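Local coordinates for periplasmic solute binding protein (PDB 4RY1) that probably binds a sugar in the periplasm and delivers it to an ABC-type importer, at residues Leu172-Gly184 and Ile272-Ser284. Residues are numbered along the deposited sequence; the frame is centred on the assembly and turned at random.
Sequences LTLGRSYMAQKYG and ITIPGAKDSGLTS. With GOL (glycerol), chain E.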
loop_
_atom_site.group_PDB
_atom_site.type_symbol
_atom_site.label_atom_id
_atom_site.label_comp_id
_atom_site.label_asym_id
_atom_site.label_seq_id
_atom_site.Cartn_x
_atom_site.Cartn_y
_atom_site.Cartn_z
ATOM N N LEU A 172 11.307 -3.504 -3.278
ATOM C CA LEU A 172 11.640 -4.302 -2.078
ATOM C C LEU A 172 10.562 -5.350 -1.840
ATOM O O LEU A 172 10.840 -6.502 -1.525
ATOM C CB LEU A 172 11.778 -3.425 -0.847
ATOM C CG LEU A 172 12.042 -4.160 0.465
ATOM C CD1 LEU A 172 13.385 -4.845 0.400
ATOM C CD2 LEU A 172 11.992 -3.171 1.617
ATOM N N THR A 173 9.314 -4.930 -1.993
ATOM C CA THR A 173 8.178 -5.804 -1.729
ATOM C C THR A 173 8.066 -6.861 -2.815
ATOM O O THR A 173 7.743 -8.010 -2.554
ATOM C CB THR A 173 6.878 -4.988 -1.616
ATOM O OG1 THR A 173 7.058 -3.996 -0.602
ATOM C CG2 THR A 173 5.725 -5.874 -1.268
ATOM N N LEU A 174 8.339 -6.468 -4.052
ATOM C CA LEU A 174 8.370 -7.418 -5.169
ATOM C C LEU A 174 9.420 -8.528 -4.908
ATOM O O LEU A 174 9.158 -9.722 -5.092
ATOM C CB LEU A 174 8.681 -6.698 -6.479
ATOM C CG LEU A 174 8.531 -7.512 -7.772
ATOM C CD1 LEU A 174 7.085 -7.857 -8.067
ATOM C CD2 LEU A 174 9.141 -6.770 -8.954
ATOM N N GLY A 175 10.591 -8.093 -4.458
ATOM C CA GLY A 175 11.685 -8.995 -4.071
ATOM C C GLY A 175 11.246 -9.896 -2.923
ATOM O O GLY A 175 11.488 -11.101 -2.930
ATOM N N ARG A 176 10.611 -9.302 -1.915
ATOM C CA ARG A 176 10.071 -10.078 -0.786
ATOM C C ARG A 176 9.107 -11.167 -1.261
ATOM O O ARG A 176 9.127 -12.302 -0.743
ATOM C CB ARG A 176 9.354 -9.160 0.201
ATOM C CG ARG A 176 8.821 -9.920 1.405
ATOM C CD ARG A 176 7.355 -9.691 1.605
ATOM N NE ARG A 176 6.742 -10.526 2.630
ATOM C CZ ARG A 176 5.699 -11.308 2.417
ATOM N NH1 ARG A 176 5.100 -11.327 1.238
ATOM N NH2 ARG A 176 5.211 -12.044 3.409
ATOM N N SER A 177 8.257 -10.835 -2.232
ATOM C CA SER A 177 7.275 -11.783 -2.754
ATOM C C SER A 177 8.006 -12.939 -3.465
ATOM O O SER A 177 7.707 -14.128 -3.248
ATOM C CB SER A 177 6.279 -11.066 -3.692
ATOM O OG SER A 177 5.207 -11.887 -4.095
ATOM N N TYR A 178 8.990 -12.578 -4.282
ATOM C CA TYR A 178 9.865 -13.564 -4.929
ATOM C C TYR A 178 10.499 -14.526 -3.914
ATOM O O TYR A 178 10.466 -15.752 -4.078
ATOM C CB TYR A 178 10.973 -12.857 -5.718
ATOM C CG TYR A 178 12.043 -13.776 -6.283
ATOM C CD1 TYR A 178 11.819 -14.498 -7.455
ATOM C CD2 TYR A 178 13.298 -13.890 -5.670
ATOM C CE1 TYR A 178 12.796 -15.326 -7.986
ATOM C CE2 TYR A 178 14.286 -14.704 -6.208
ATOM C CZ TYR A 178 14.025 -15.423 -7.363
ATOM O OH TYR A 178 14.980 -16.260 -7.910
ATOM N N MET A 179 11.082 -13.953 -2.875
ATOM C CA MET A 179 11.776 -14.744 -1.853
ATOM C C MET A 179 10.821 -15.601 -1.026
ATOM O O MET A 179 11.184 -16.686 -0.564
ATOM C CB MET A 179 12.610 -13.851 -0.943
ATOM C CG MET A 179 13.719 -13.088 -1.660
ATOM S SD MET A 179 15.157 -14.070 -2.270
ATOM C CE MET A 179 15.996 -14.387 -0.709
ATOM N N ALA A 180 9.594 -15.124 -0.854
ATOM C CA ALA A 180 8.577 -15.922 -0.144
ATOM C C ALA A 180 8.189 -17.141 -0.984
ATOM O O ALA A 180 8.019 -18.245 -0.461
ATOM C CB ALA A 180 7.353 -15.095 0.175
ATOM N N GLN A 181 8.042 -16.926 -2.286
ATOM C CA GLN A 181 7.779 -18.018 -3.232
ATOM C C GLN A 181 8.891 -19.043 -3.244
ATOM O O GLN A 181 8.646 -20.250 -3.266
ATOM C CB GLN A 181 7.623 -17.472 -4.635
ATOM C CG GLN A 181 6.366 -16.649 -4.793
ATOM C CD GLN A 181 6.251 -16.063 -6.177
ATOM O OE1 GLN A 181 7.102 -16.288 -7.033
ATOM N NE2 GLN A 181 5.199 -15.308 -6.407
ATOM N N LYS A 182 10.117 -18.537 -3.231
ATOM C CA LYS A 182 11.310 -19.401 -3.352
ATOM C C LYS A 182 11.611 -20.206 -2.099
ATOM O O LYS A 182 11.949 -21.388 -2.151
ATOM C CB LYS A 182 12.553 -18.566 -3.666
ATOM C CG LYS A 182 13.803 -19.414 -3.841
ATOM C CD LYS A 182 14.805 -18.737 -4.738
ATOM C CE LYS A 182 15.827 -19.746 -5.231
ATOM N NZ LYS A 182 17.185 -19.158 -5.240
ATOM N N TYR A 183 11.519 -19.524 -0.973
ATOM C CA TYR A 183 11.950 -20.056 0.313
ATOM C C TYR A 183 10.854 -20.241 1.364
ATOM O O TYR A 183 11.099 -20.885 2.385
ATOM C CB TYR A 183 13.019 -19.151 0.905
ATOM C CG TYR A 183 14.280 -19.057 0.089
ATOM C CD1 TYR A 183 15.164 -20.135 0.029
ATOM C CD2 TYR A 183 14.606 -17.894 -0.598
ATOM C CE1 TYR A 183 16.328 -20.056 -0.699
ATOM C CE2 TYR A 183 15.770 -17.811 -1.339
ATOM C CZ TYR A 183 16.625 -18.901 -1.379
ATOM O OH TYR A 183 17.787 -18.867 -2.096
ATOM N N GLY A 184 9.678 -19.651 1.159
ATOM C CA GLY A 184 8.591 -19.777 2.135
ATOM C C GLY A 184 8.863 -19.083 3.457
ATOM O O GLY A 184 8.297 -19.472 4.496
ATOM N N ILE A 272 2.930 -12.979 -10.895
ATOM C CA ILE A 272 4.171 -13.623 -11.330
ATOM C C ILE A 272 4.626 -14.610 -10.256
ATOM O O ILE A 272 4.761 -14.266 -9.087
ATOM C CB ILE A 272 5.277 -12.591 -11.626
ATOM C CG1 ILE A 272 4.775 -11.602 -12.691
ATOM C CG2 ILE A 272 6.554 -13.290 -12.088
ATOM C CD1 ILE A 272 5.681 -10.408 -12.878
ATOM N N THR A 273 4.909 -15.834 -10.674
ATOM C CA THR A 273 5.241 -16.901 -9.722
ATOM C C THR A 273 6.361 -17.798 -10.236
ATOM O O THR A 273 6.466 -18.049 -11.434
ATOM C CB THR A 273 4.002 -17.759 -9.426
ATOM O OG1 THR A 273 2.916 -16.905 -9.039
ATOM C CG2 THR A 273 4.241 -18.721 -8.305
ATOM N N ILE A 274 7.202 -18.244 -9.308
ATOM C CA ILE A 274 8.216 -19.285 -9.571
ATOM C C ILE A 274 7.470 -20.584 -9.827
ATOM O O ILE A 274 6.622 -20.966 -9.031
ATOM C CB ILE A 274 9.171 -19.503 -8.365
ATOM C CG1 ILE A 274 10.032 -18.273 -8.088
ATOM C CG2 ILE A 274 10.117 -20.684 -8.624
ATOM C CD1 ILE A 274 10.800 -18.304 -6.783
ATOM N N PRO A 275 7.785 -21.279 -10.934
ATOM C CA PRO A 275 7.182 -22.589 -11.119
ATOM C C PRO A 275 7.495 -23.465 -9.895
ATOM O O PRO A 275 8.629 -23.484 -9.421
ATOM C CB PRO A 275 7.864 -23.107 -12.392
ATOM C CG PRO A 275 8.290 -21.870 -13.119
ATOM C CD PRO A 275 8.724 -20.954 -12.019
ATOM N N GLY A 276 6.477 -24.112 -9.342
ATOM C CA GLY A 276 6.655 -24.970 -8.160
ATOM C C GLY A 276 6.898 -24.215 -6.869
ATOM O O GLY A 276 7.478 -24.732 -5.921
ATOM N N ALA A 277 6.436 -22.976 -6.840
ATOM C CA ALA A 277 6.617 -22.128 -5.670
ATOM C C ALA A 277 6.072 -22.775 -4.416
ATOM O O ALA A 277 5.068 -23.475 -4.441
ATOM C CB ALA A 277 5.935 -20.776 -5.871
ATOM N N LYS A 278 6.705 -22.441 -3.313
ATOM C CA LYS A 278 6.329 -22.972 -1.993
ATOM C C LYS A 278 5.175 -22.199 -1.365
ATOM O O LYS A 278 4.465 -22.683 -0.472
ATOM C CB LYS A 278 7.516 -22.899 -1.049
ATOM C CG LYS A 278 8.756 -23.628 -1.527
ATOM C CD LYS A 278 9.685 -23.838 -0.340
ATOM C CE LYS A 278 11.106 -24.260 -0.700
ATOM N NZ LYS A 278 11.342 -25.728 -0.584
ATOM N N ASP A 279 5.030 -20.976 -1.831
ATOM C CA ASP A 279 4.039 -20.033 -1.326
ATOM C C ASP A 279 3.673 -19.109 -2.469
ATOM O O ASP A 279 4.481 -18.898 -3.365
ATOM C CB ASP A 279 4.611 -19.199 -0.199
ATOM C CG ASP A 279 3.545 -18.419 0.539
ATOM O OD1 ASP A 279 2.812 -19.023 1.343
ATOM O OD2 ASP A 279 3.432 -17.194 0.332
ATOM N N SER A 280 2.461 -18.569 -2.438
ATOM C CA SER A 280 2.031 -17.642 -3.486
ATOM C C SER A 280 2.774 -16.312 -3.417
ATOM O O SER A 280 2.916 -15.619 -4.428
ATOM C CB SER A 280 0.535 -17.383 -3.391
ATOM O OG SER A 280 0.241 -16.639 -2.222
ATOM N N GLY A 281 3.210 -15.932 -2.226
ATOM C CA GLY A 281 3.829 -14.619 -2.052
ATOM C C GLY A 281 2.838 -13.472 -2.179
ATOM O O GLY A 281 3.245 -12.328 -2.276
ATOM N N LEU A 282 1.540 -13.784 -2.162
ATOM C CA LEU A 282 0.483 -12.765 -2.224
ATOM C C LEU A 282 0.613 -11.844 -1.035
ATOM O O LEU A 282 0.692 -12.282 0.104
ATOM C CB LEU A 282 -0.912 -13.399 -2.212
ATOM C CG LEU A 282 -2.114 -12.455 -2.306
ATOM C CD1 LEU A 282 -2.083 -11.719 -3.628
ATOM C CD2 LEU A 282 -3.437 -13.179 -2.101
ATOM N N THR A 283 0.641 -10.562 -1.325
ATOM C CA THR A 283 1.019 -9.549 -0.323
ATOM C C THR A 283 -0.151 -8.601 -0.123
ATOM O O THR A 283 -0.534 -7.868 -1.030
ATOM C CB THR A 283 2.274 -8.805 -0.789
ATOM O OG1 THR A 283 3.312 -9.779 -0.991
ATOM C CG2 THR A 283 2.741 -7.766 0.223
ATOM N N SER A 284 -0.722 -8.661 1.068
ATOM C CA SER A 284 -1.923 -7.915 1.416
ATOM C C SER A 284 -1.828 -7.273 2.784
ATOM O O SER A 284 -1.139 -7.772 3.677
ATOM C CB SER A 284 -3.166 -8.810 1.395
ATOM O OG SER A 284 -3.305 -9.554 0.193
HETATM C C1 GOL E . 3.715 -10.251 -8.750
HETATM O O1 GOL E . 2.793 -10.351 -9.849
HETATM C C2 GOL E . 3.720 -11.351 -7.670
HETATM O O2 GOL E . 3.202 -12.575 -8.149
HETATM C C3 GOL E . 2.808 -11.108 -6.478
HETATM O O3 GOL E . 3.513 -10.278 -5.556
HETATM O O HOH W 1 2.983 -13.056 1.441
#
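Helix 169-183 lies against the irregular loop that leads into strand 284-292, coming closest where the CA atoms of Ser177 and Gly281 stand 4.5 Å apart; beyond a type II turn from Ile274 to Ala277, Lys278 N donates to Gln181 O near the helix end (2.9 Å). Gln181 fills the bend of the loop. With CG anti to its carbonyl carbon (chi1 -68°) and the chain extended beyond, its amide spans two limbs of the loop: NE2 gives a nearly straight bond, in the amide plane, to Ile272 O (2.9 Å) and a more tilted one to Ser280 O (3.0 Å). At the other end of the amide, Ile274 N donates to OE1 from above the plane of the side-chain carbonyl; OE1 also accepts from Trp138, which, with the two carbonyls on NE2, sets the orientation of the amide. Gly281 O is gripped from opposite faces by Ser177 OG (2.7 Å) and Thr283 OG1 (2.9 Å). Ile274 CD1 packs against Tyr178 CE1 (3.8 Å) and Lys182 CB. Arg176, salt-bridged to Asp186, reaches Leu282 O through a water. A glycerol, probably from crystallisation, hydrogen-bonds to Ser177 OG, the Ile272 backbone and Tyr247. Glutamine side-chain bonding to main chain thus fastens a strand-connecting loop to a helix within the periplasmic-binding-protein fold.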